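PDB 3K9T: putative polysaccharide biosynthesis protein with aminopeptidase-like domain from Clostridium acetobutylicum, which is not expected to act as a peptidase but binds one zinc ion per subunit and probably takes part in the biosynthesis of modified polysaccharides. Local coordinates for residues P28-T34 / N93-Y99; T66-E70 / D164-T168; F390-V395 / R418-A423. One frame throughout, in Å; residues are numbered along the deposited sequence.

In the fold
Contacts 1 and 2 are neighbours, their centres 15 Å apart, whereas contact 3 lies on the opposite side of the chain's centre, its own centre about 52 and 53 Å from theirs. Contact 1 is buried and joins two loops, one aminopeptidase-like and one from the insert, through hydroxyl groups and water. Contact 2, partly buried, joins the loop before strand 70-79 to the start of strand 166-174 through a carboxylate, a long salt bridge and a small apolar patch. The two touch directly: Tyr99 OH lies 2.6 Å from Lys69 O, and Ile33 packs on Pro68. Contact 3 is also buried, but it is an apolar helix-helix interface in the C-terminal winged helix-turn-helix region.

Contact 1 of 3, residues P28-T34 / N93-Y99; sequences PICRSIT and NLHVMSY
Thr34 and Tyr99 form the tight end of this contact between two loops. Thr34 OG1 donates a 2.7 Å hydrogen bond to Tyr99 OH, and Thr34 CG2 lies 3.1 Å from the same Tyr99 OH, with the two side chains crossing at about a right angle. A chi1 of 66° sets OG1 between the backbone N and the carbonyl carbon, where it is also bonded to the N-H of Trp71. The phenol oxygen of Tyr99 is bonded to Lys69 O as well, and the two bonds together limit the ring's freedom to move. Ile33 CG1 adds an apolar touch 3.5 Å from Tyr99 CE1. Ser32 OG comes to the ring edge, near its plane, and donates to Ser98 OG at 2.7 Å. Toward exposed Pro28 the joint is partly made by water: one molecule donates to Pro28 O, and its oxygen accepts from Asn93 ND2 at 3.0 Å. A second water, nearer the middle, joins Arg31 O to Ser98 OG. Cys30 CB rests 3.6 Å from Asn93 ND2; OD1 of the same amide is held by Ser192 N. Arg31 points away, its NE bonded to the carbonyl of the zinc ligand His190. Segment 28-34, between helices 12-26 and 36-45, thus meets the insert loop that links strands 85-88 and 103-108, while Trp71 of strand 70-79 stacks on Tyr99.

Contact 2 of 3, residues T66-E70 / D164-T168; sequences TVPKE and DGSLT
Glu70 lies across Gly165, its CB 3.8 Å from Gly165 CA, and carries its carboxylate past the glycine to the first residue of strand 166-174. The chain is extended, with CG anti to the backbone N (chi1 176°), and this reach brings OE1 to the backbone of Ser166. Ser166 N donates to Glu70 OE1 at 3.0 Å in a nearly straight bond, 170° at the hydrogen, which OE1 receives on its anti lone pair, away from the other carboxylate oxygen. Ser166 O, a second acceptor, lies 3.2 Å from Glu70 OE1 without a bond, an approach probably offset by the Ser166 N-H and by Arg39. OE2 forms a salt bridge with Arg39 and accepts from Asn72 ND2, so both carboxylate oxygens are engaged. Outward, Lys69 crosses Asp164 at a slant: Lys69 CG is 3.6 Å from Asp164 OD1 and, past a bend at chi4, Lys69 NZ makes a long salt bridge, also 3.6 Å, to that oxygen. A water accepts from both Lys69 NZ and Asp164 N. At the buried end Val67 CG1 is 3.8 Å from Leu167 CB and Pro68 CD faces Leu167 CD1; helix 229-237 packs on all three residues. The glutamate, probably kept anionic by Arg39, thus fixes the start of the strand by a directed bond, while the exposed lysine-aspartate pair is long and shares a water.

Contact 3 of 3, residues F390-V395 / R418-A423; sequences FAMFWV and RIKYAA
This is a close helix-helix packing contact in the C-terminal winged helix-turn-helix region, between helix 389-398 and helix 416-428. The short axes of the two segments approach to 8.4 Å and cross at -75°, and the small side chains at the crossing allow the close approach. Ala391 CB lies 3.4 Å from Ala422 CB, and the same Ala391 CB sits 3.6 Å from Arg418 O, directly against the neighbouring backbone. Ala422 CB also touches selenomethionine Met392, whose CG is 3.8 Å away before the chain turns off at chi3. Larger residues flank this point. Val395 and Ile419 lie side by side, running opposite ways, with Val395 CG2 3.9 Å from Ile419 CG2, while Val395 CG1 meets Ala423 CB at 4.2 Å. The other branch of Ile419 brings CD1 to 4.1 Å from Ala391 CB. At one end of the crossing Arg418 extends from CG to NE, laying its CG by Ala391 and its NH2 by Phe390 CB; its NE is paired with Asp388. Phe390 and Trp394 also meet the third subunit, where Trp295 of that subunit stands edge-to-face with Phe390 and its Pro294 packs on Trp394. Helix 405-412 reaches Trp394, Ile419 and Ala423, so three helices share one apolar interior, the arrangement characteristic of the helical core of winged helix-turn-helix domains, here in permuted form.

Contact 1 of 3, residues P28-T34 / N93-Y99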
loop_
_atom_site.group_PDB
_atom_site.type_symbol
_atom_site.label_atom_id
_atom_site.label_comp_id
_atom_site.label_asym_id
_atom_site.label_seq_id
_atom_site.Cartn_x
_atom_site.Cartn_y
_atom_site.Cartn_z
ATOM N N PRO A 28 -33.325 -23.596 -26.847
ATOM C CA PRO A 28 -33.775 -23.499 -28.226
ATOM C C PRO A 28 -34.441 -22.206 -28.660
ATOM O O PRO A 28 -34.529 -21.957 -29.864
ATOM C CB PRO A 28 -34.820 -24.602 -28.317
ATOM C CG PRO A 28 -34.577 -25.459 -27.203
ATOM C CD PRO A 28 -34.139 -24.578 -26.122
ATOM N N ILE A 29 -34.920 -21.421 -27.704
ATOM C CA ILE A 29 -35.693 -20.232 -27.983
ATOM C C ILE A 29 -34.795 -19.121 -28.513
ATOM O O ILE A 29 -33.713 -18.879 -27.981
ATOM C CB ILE A 29 -36.444 -19.763 -26.690
ATOM C CG1 ILE A 29 -37.534 -20.759 -26.300
ATOM C CG2 ILE A 29 -37.031 -18.388 -26.874
ATOM C CD1 ILE A 29 -37.901 -20.731 -24.818
ATOM N N CYS A 30 -35.278 -18.437 -29.545
ATOM C CA CYS A 30 -34.571 -17.352 -30.180
ATOM C C CYS A 30 -34.843 -15.981 -29.521
ATOM O O CYS A 30 -35.703 -15.203 -29.953
ATOM C CB CYS A 30 -34.953 -17.300 -31.642
ATOM S SG CYS A 30 -33.904 -16.181 -32.602
ATOM N N ARG A 31 -34.096 -15.684 -28.461
ATOM C CA ARG A 31 -34.126 -14.355 -27.862
ATOM C C ARG A 31 -33.379 -13.318 -28.716
ATOM O O ARG A 31 -32.508 -13.625 -29.493
ATOM C CB ARG A 31 -33.481 -14.398 -26.480
ATOM C CG ARG A 31 -34.278 -15.127 -25.437
ATOM C CD ARG A 31 -33.426 -15.647 -24.294
ATOM N NE ARG A 31 -32.614 -16.785 -24.741
ATOM C CZ ARG A 31 -33.009 -18.049 -24.713
ATOM N NH1 ARG A 31 -34.209 -18.382 -24.230
ATOM N NH2 ARG A 31 -32.205 -18.990 -25.173
ATOM N N SER A 32 -33.760 -12.074 -28.548
ATOM C CA SER A 32 -33.021 -10.929 -29.056
ATOM C C SER A 32 -33.303 -9.819 -28.006
ATOM O O SER A 32 -33.825 -10.116 -26.917
ATOM C CB SER A 32 -33.494 -10.544 -30.464
ATOM O OG SER A 32 -32.751 -9.454 -30.989
ATOM N N ILE A 33 -32.985 -8.563 -28.316
ATOM C CA ILE A 33 -33.274 -7.474 -27.380
ATOM C C ILE A 33 -34.773 -7.173 -27.240
ATOM O O ILE A 33 -35.177 -6.462 -26.339
ATOM C CB ILE A 33 -32.498 -6.198 -27.690
ATOM C CG1 ILE A 33 -32.718 -5.716 -29.116
ATOM C CG2 ILE A 33 -31.009 -6.427 -27.452
ATOM C CD1 ILE A 33 -32.230 -4.237 -29.273
ATOM N N THR A 34 -35.568 -7.678 -28.177
ATOM C CA THR A 34 -37.012 -7.566 -28.157
ATOM C C THR A 34 -37.542 -8.872 -28.734
ATOM O O THR A 34 -36.763 -9.698 -29.182
ATOM C CB THR A 34 -37.540 -6.374 -29.010
ATOM O OG1 THR A 34 -37.268 -6.612 -30.401
ATOM C CG2 THR A 34 -36.917 -5.063 -28.561
ATOM N N ASN A 93 -30.339 -21.274 -34.011
ATOM C CA ASN A 93 -30.778 -19.889 -34.259
ATOM C C ASN A 93 -29.587 -18.913 -34.373
ATOM O O ASN A 93 -29.752 -17.731 -34.699
ATOM C CB ASN A 93 -31.887 -19.430 -33.294
ATOM C CG ASN A 93 -31.480 -19.502 -31.831
ATOM O OD1 ASN A 93 -30.318 -19.232 -31.471
ATOM N ND2 ASN A 93 -32.451 -19.831 -30.963
ATOM N N LEU A 94 -28.384 -19.427 -34.127
ATOM C CA LEU A 94 -27.181 -18.625 -34.319
ATOM C C LEU A 94 -26.873 -18.434 -35.828
ATOM O O LEU A 94 -26.128 -17.517 -36.192
ATOM C CB LEU A 94 -25.990 -19.212 -33.554
ATOM C CG LEU A 94 -26.018 -19.300 -32.012
ATOM C CD1 LEU A 94 -24.617 -19.723 -31.495
ATOM C CD2 LEU A 94 -26.461 -17.990 -31.328
ATOM N N HIS A 95 -27.481 -19.273 -36.684
ATOM C CA HIS A 95 -27.389 -19.138 -38.147
ATOM C C HIS A 95 -27.926 -17.806 -38.716
ATOM O O HIS A 95 -27.600 -17.483 -39.850
ATOM C CB HIS A 95 -28.104 -20.279 -38.888
ATOM C CG HIS A 95 -27.394 -21.591 -38.829
ATOM N ND1 HIS A 95 -26.088 -21.747 -39.232
ATOM C CD2 HIS A 95 -27.813 -22.818 -38.437
ATOM C CE1 HIS A 95 -25.721 -23.007 -39.058
ATOM N NE2 HIS A 95 -26.754 -23.685 -38.595
ATOM N N VAL A 96 -28.753 -17.062 -37.977
ATOM C CA VAL A 96 -29.272 -15.778 -38.452
ATOM C C VAL A 96 -28.750 -14.651 -37.576
ATOM O O VAL A 96 -28.743 -14.761 -36.350
ATOM C CB VAL A 96 -30.830 -15.708 -38.459
ATOM C CG1 VAL A 96 -31.307 -14.302 -38.846
ATOM C CG2 VAL A 96 -31.394 -16.699 -39.432
HETATM N N MSE A 97 -28.312 -13.577 -38.231
HETATM C CA MSE A 97 -27.852 -12.371 -37.561
HETATM C C MSE A 97 -29.072 -11.702 -36.901
HETATM O O MSE A 97 -30.082 -11.431 -37.556
HETATM C CB MSE A 97 -27.175 -11.457 -38.575
HETATM C CG MSE A 97 -26.658 -10.122 -38.018
HETATM SE SE MSE A 97 -26.182 -8.928 -39.482
HETATM C CE MSE A 97 -24.519 -9.821 -39.997
ATOM N N SER A 98 -28.981 -11.465 -35.594
ATOM C CA SER A 98 -30.117 -10.968 -34.836
ATOM C C SER A 98 -30.504 -9.609 -35.390
ATOM O O SER A 98 -29.642 -8.786 -35.653
ATOM C CB SER A 98 -29.788 -10.875 -33.345
ATOM O OG SER A 98 -30.959 -10.754 -32.554
ATOM N N TYR A 99 -31.808 -9.401 -35.534
ATOM C CA TYR A 99 -32.404 -8.203 -36.114
ATOM C C TYR A 99 -32.316 -8.187 -37.643
ATOM O O TYR A 99 -32.505 -7.132 -38.250
ATOM C CB TYR A 99 -31.897 -6.888 -35.461
ATOM C CG TYR A 99 -32.811 -6.361 -34.360
ATOM C CD1 TYR A 99 -33.097 -7.137 -33.232
ATOM C CD2 TYR A 99 -33.398 -5.104 -34.443
ATOM C CE1 TYR A 99 -33.925 -6.672 -32.214
ATOM C CE2 TYR A 99 -34.268 -4.635 -33.414
ATOM C CZ TYR A 99 -34.527 -5.428 -32.311
ATOM O OH TYR A 99 -35.347 -4.989 -31.280
HETATM O O HOH W 1 -35.009 -20.625 -32.264
HETATM O O HOH W 2 -31.651 -13.244 -32.095
#

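Contact 2 of 3, residues T66-E70 / D164-T168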
loop_
_atom_site.group_PDB
_atom_site.type_symbol
_atom_site.label_atom_id
_atom_site.label_comp_id
_atom_site.label_asym_id
_atom_site.label_seq_id
_atom_site.Cartn_x
_atom_site.Cartn_y
_atom_site.Cartn_z
ATOM N N THR A 66 -33.192 5.369 -27.454
ATOM C CA THR A 66 -34.536 5.204 -27.968
ATOM C C THR A 66 -34.877 3.739 -28.015
ATOM O O THR A 66 -34.119 2.963 -28.580
ATOM C CB THR A 66 -34.650 5.742 -29.392
ATOM O OG1 THR A 66 -34.256 7.117 -29.408
ATOM C CG2 THR A 66 -36.081 5.575 -29.904
ATOM N N VAL A 67 -36.028 3.363 -27.457
ATOM C CA VAL A 67 -36.440 1.966 -27.494
ATOM C C VAL A 67 -36.618 1.529 -28.965
ATOM O O VAL A 67 -37.431 2.086 -29.703
ATOM C CB VAL A 67 -37.731 1.731 -26.672
ATOM C CG1 VAL A 67 -38.316 0.309 -26.905
ATOM C CG2 VAL A 67 -37.465 1.950 -25.191
ATOM N N PRO A 68 -35.847 0.529 -29.399
ATOM C CA PRO A 68 -35.917 0.106 -30.820
ATOM C C PRO A 68 -37.247 -0.502 -31.285
ATOM O O PRO A 68 -38.138 -0.755 -30.488
ATOM C CB PRO A 68 -34.846 -0.983 -30.914
ATOM C CG PRO A 68 -34.775 -1.583 -29.520
ATOM C CD PRO A 68 -35.068 -0.410 -28.566
ATOM N N LYS A 69 -37.344 -0.728 -32.589
ATOM C CA LYS A 69 -38.420 -1.519 -33.159
ATOM C C LYS A 69 -38.311 -2.940 -32.636
ATOM O O LYS A 69 -37.244 -3.397 -32.205
ATOM C CB LYS A 69 -38.366 -1.544 -34.685
ATOM C CG LYS A 69 -38.694 -0.192 -35.299
ATOM C CD LYS A 69 -38.877 -0.199 -36.817
ATOM C CE LYS A 69 -39.209 1.216 -37.292
ATOM N NZ LYS A 69 -40.457 1.267 -38.099
ATOM N N GLU A 70 -39.442 -3.633 -32.667
ATOM C CA GLU A 70 -39.489 -4.990 -32.215
ATOM C C GLU A 70 -39.167 -5.902 -33.378
ATOM O O GLU A 70 -39.673 -5.704 -34.490
ATOM C CB GLU A 70 -40.878 -5.307 -31.634
ATOM C CG GLU A 70 -41.010 -6.762 -31.227
ATOM C CD GLU A 70 -42.315 -7.095 -30.562
ATOM O OE1 GLU A 70 -42.957 -6.210 -29.932
ATOM O OE2 GLU A 70 -42.676 -8.284 -30.653
ATOM N N ASP A 164 -42.577 -1.357 -35.300
ATOM C CA ASP A 164 -42.852 -0.727 -34.019
ATOM C C ASP A 164 -43.578 -1.756 -33.212
ATOM O O ASP A 164 -44.466 -2.415 -33.723
ATOM C CB ASP A 164 -43.756 0.507 -34.176
ATOM C CG ASP A 164 -42.994 1.755 -34.592
ATOM O OD1 ASP A 164 -41.744 1.722 -34.715
ATOM O OD2 ASP A 164 -43.658 2.796 -34.762
ATOM N N GLY A 165 -43.165 -1.920 -31.960
ATOM C CA GLY A 165 -43.751 -2.919 -31.068
ATOM C C GLY A 165 -43.459 -2.496 -29.638
ATOM O O GLY A 165 -43.723 -1.334 -29.234
ATOM N N SER A 166 -42.900 -3.422 -28.868
ATOM C CA SER A 166 -42.432 -3.081 -27.549
ATOM C C SER A 166 -41.321 -3.983 -27.048
ATOM O O SER A 166 -41.160 -5.131 -27.502
ATOM C CB SER A 166 -43.593 -3.108 -26.564
ATOM O OG SER A 166 -44.185 -4.378 -26.575
ATOM N N LEU A 167 -40.575 -3.429 -26.087
ATOM C CA LEU A 167 -39.438 -4.083 -25.465
ATOM C C LEU A 167 -39.871 -4.674 -24.126
ATOM O O LEU A 167 -40.378 -3.955 -23.259
ATOM C CB LEU A 167 -38.287 -3.074 -25.255
ATOM C CG LEU A 167 -37.000 -3.545 -24.551
ATOM C CD1 LEU A 167 -35.777 -2.835 -25.120
ATOM C CD2 LEU A 167 -37.093 -3.353 -23.084
ATOM N N THR A 168 -39.661 -5.982 -23.988
ATOM C CA THR A 168 -40.029 -6.726 -22.790
ATOM C C THR A 168 -38.927 -6.731 -21.750
ATOM O O THR A 168 -37.758 -6.967 -22.098
ATOM C CB THR A 168 -40.311 -8.213 -23.117
ATOM O OG1 THR A 168 -41.198 -8.292 -24.244
ATOM C CG2 THR A 168 -40.927 -8.929 -21.876
HETATM O O HOH W 3 -42.966 0.173 -38.015
#

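Contact 3 of 3, residues F390-V395 / R418-A423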
loop_
_atom_site.group_PDB
_atom_site.type_symbol
_atom_site.label_atom_id
_atom_site.label_comp_id
_atom_site.label_asym_id
_atom_site.label_seq_id
_atom_site.Cartn_x
_atom_site.Cartn_y
_atom_site.Cartn_z
ATOM N N PHE A 390 -10.989 -17.654 20.136
ATOM C CA PHE A 390 -10.233 -16.639 19.396
ATOM C C PHE A 390 -11.164 -15.706 18.648
ATOM O O PHE A 390 -11.034 -14.504 18.762
ATOM C CB PHE A 390 -9.243 -17.289 18.442
ATOM C CG PHE A 390 -8.319 -18.214 19.129
ATOM C CD1 PHE A 390 -7.236 -17.711 19.825
ATOM C CD2 PHE A 390 -8.584 -19.586 19.165
ATOM C CE1 PHE A 390 -6.381 -18.567 20.508
ATOM C CE2 PHE A 390 -7.748 -20.451 19.845
ATOM C CZ PHE A 390 -6.637 -19.940 20.520
ATOM N N ALA A 391 -12.113 -16.252 17.899
ATOM C CA ALA A 391 -13.113 -15.417 17.258
ATOM C C ALA A 391 -13.821 -14.508 18.308
ATOM O O ALA A 391 -14.079 -13.306 18.084
ATOM C CB ALA A 391 -14.169 -16.300 16.517
HETATM N N MSE A 392 -14.157 -15.073 19.453
HETATM C CA MSE A 392 -14.928 -14.286 20.429
HETATM C C MSE A 392 -14.141 -13.090 20.899
HETATM O O MSE A 392 -14.699 -11.987 20.983
HETATM C CB MSE A 392 -15.367 -15.136 21.621
HETATM C CG MSE A 392 -16.438 -16.102 21.236
HETATM SE SE MSE A 392 -17.323 -16.928 22.727
HETATM C CE MSE A 392 -16.026 -16.841 24.188
ATOM N N PHE A 393 -12.848 -13.310 21.195
ATOM C CA PHE A 393 -11.968 -12.244 21.678
ATOM C C PHE A 393 -11.826 -11.101 20.675
ATOM O O PHE A 393 -11.726 -9.942 21.077
ATOM C CB PHE A 393 -10.587 -12.774 22.050
ATOM C CG PHE A 393 -10.565 -13.605 23.305
ATOM C CD1 PHE A 393 -11.077 -13.108 24.498
ATOM C CD2 PHE A 393 -9.952 -14.863 23.311
ATOM C CE1 PHE A 393 -11.027 -13.870 25.664
ATOM C CE2 PHE A 393 -9.913 -15.634 24.462
ATOM C CZ PHE A 393 -10.440 -15.127 25.647
ATOM N N TRP A 394 -11.790 -11.430 19.383
ATOM C CA TRP A 394 -11.816 -10.406 18.331
ATOM C C TRP A 394 -13.099 -9.593 18.329
ATOM O O TRP A 394 -13.040 -8.362 18.225
ATOM C CB TRP A 394 -11.670 -11.015 16.949
ATOM C CG TRP A 394 -10.267 -11.170 16.495
ATOM C CD1 TRP A 394 -9.628 -12.330 16.220
ATOM C CD2 TRP A 394 -9.328 -10.130 16.282
ATOM N NE1 TRP A 394 -8.348 -12.083 15.833
ATOM C CE2 TRP A 394 -8.133 -10.736 15.848
ATOM C CE3 TRP A 394 -9.373 -8.740 16.426
ATOM C CZ2 TRP A 394 -6.993 -10.002 15.518
ATOM C CZ3 TRP A 394 -8.234 -8.001 16.121
ATOM C CH2 TRP A 394 -7.053 -8.631 15.678
ATOM N N VAL A 395 -14.245 -10.280 18.418
ATOM C CA VAL A 395 -15.533 -9.609 18.426
ATOM C C VAL A 395 -15.655 -8.668 19.627
ATOM O O VAL A 395 -16.093 -7.529 19.494
ATOM C CB VAL A 395 -16.697 -10.585 18.412
ATOM C CG1 VAL A 395 -17.980 -9.844 18.687
ATOM C CG2 VAL A 395 -16.781 -11.278 17.072
ATOM N N ARG A 418 -17.289 -17.706 11.103
ATOM C CA ARG A 418 -16.648 -17.901 12.406
ATOM C C ARG A 418 -16.862 -16.703 13.334
ATOM O O ARG A 418 -17.144 -16.828 14.537
ATOM C CB ARG A 418 -15.165 -18.074 12.184
ATOM C CG ARG A 418 -14.498 -18.806 13.254
ATOM C CD ARG A 418 -13.088 -19.105 12.870
ATOM N NE ARG A 418 -12.354 -19.336 14.089
ATOM C CZ ARG A 418 -11.043 -19.259 14.204
ATOM N NH1 ARG A 418 -10.310 -18.947 13.150
ATOM N NH2 ARG A 418 -10.475 -19.495 15.394
ATOM N N ILE A 419 -16.724 -15.531 12.740
ATOM C CA ILE A 419 -16.963 -14.291 13.425
ATOM C C ILE A 419 -18.440 -14.174 13.786
ATOM O O ILE A 419 -18.763 -13.816 14.896
ATOM C CB ILE A 419 -16.470 -13.118 12.572
ATOM C CG1 ILE A 419 -14.942 -13.270 12.330
ATOM C CG2 ILE A 419 -16.850 -11.810 13.217
ATOM C CD1 ILE A 419 -14.116 -13.475 13.570
ATOM N N LYS A 420 -19.318 -14.540 12.859
ATOM C CA LYS A 420 -20.759 -14.417 13.039
ATOM C C LYS A 420 -21.272 -15.265 14.187
ATOM O O LYS A 420 -22.033 -14.805 15.053
ATOM C CB LYS A 420 -21.458 -14.826 11.736
ATOM C CG LYS A 420 -22.927 -14.448 11.651
ATOM C CD LYS A 420 -23.842 -15.482 12.306
ATOM C CE LYS A 420 -25.300 -15.223 11.964
ATOM N NZ LYS A 420 -26.213 -16.069 12.774
ATOM N N TYR A 421 -20.849 -16.516 14.192
ATOM C CA TYR A 421 -21.263 -17.430 15.221
ATOM C C TYR A 421 -20.642 -17.050 16.564
ATOM O O TYR A 421 -21.267 -17.244 17.605
ATOM C CB TYR A 421 -20.924 -18.868 14.829
ATOM C CG TYR A 421 -21.678 -19.366 13.623
ATOM C CD1 TYR A 421 -23.053 -19.150 13.500
ATOM C CD2 TYR A 421 -21.034 -20.111 12.630
ATOM C CE1 TYR A 421 -23.751 -19.613 12.406
ATOM C CE2 TYR A 421 -21.731 -20.577 11.505
ATOM C CZ TYR A 421 -23.088 -20.332 11.401
ATOM O OH TYR A 421 -23.778 -20.787 10.296
ATOM N N ALA A 422 -19.440 -16.473 16.546
ATOM C CA ALA A 422 -18.838 -16.003 17.792
ATOM C C ALA A 422 -19.691 -14.861 18.362
ATOM O O ALA A 422 -20.019 -14.861 19.544
ATOM C CB ALA A 422 -17.357 -15.609 17.596
ATOM N N ALA A 423 -20.079 -13.931 17.489
ATOM C CA ALA A 423 -20.945 -12.805 17.830
ATOM C C ALA A 423 -22.321 -13.271 18.306
ATOM O O ALA A 423 -22.915 -12.653 19.191
ATOM C CB ALA A 423 -21.096 -11.866 16.625
#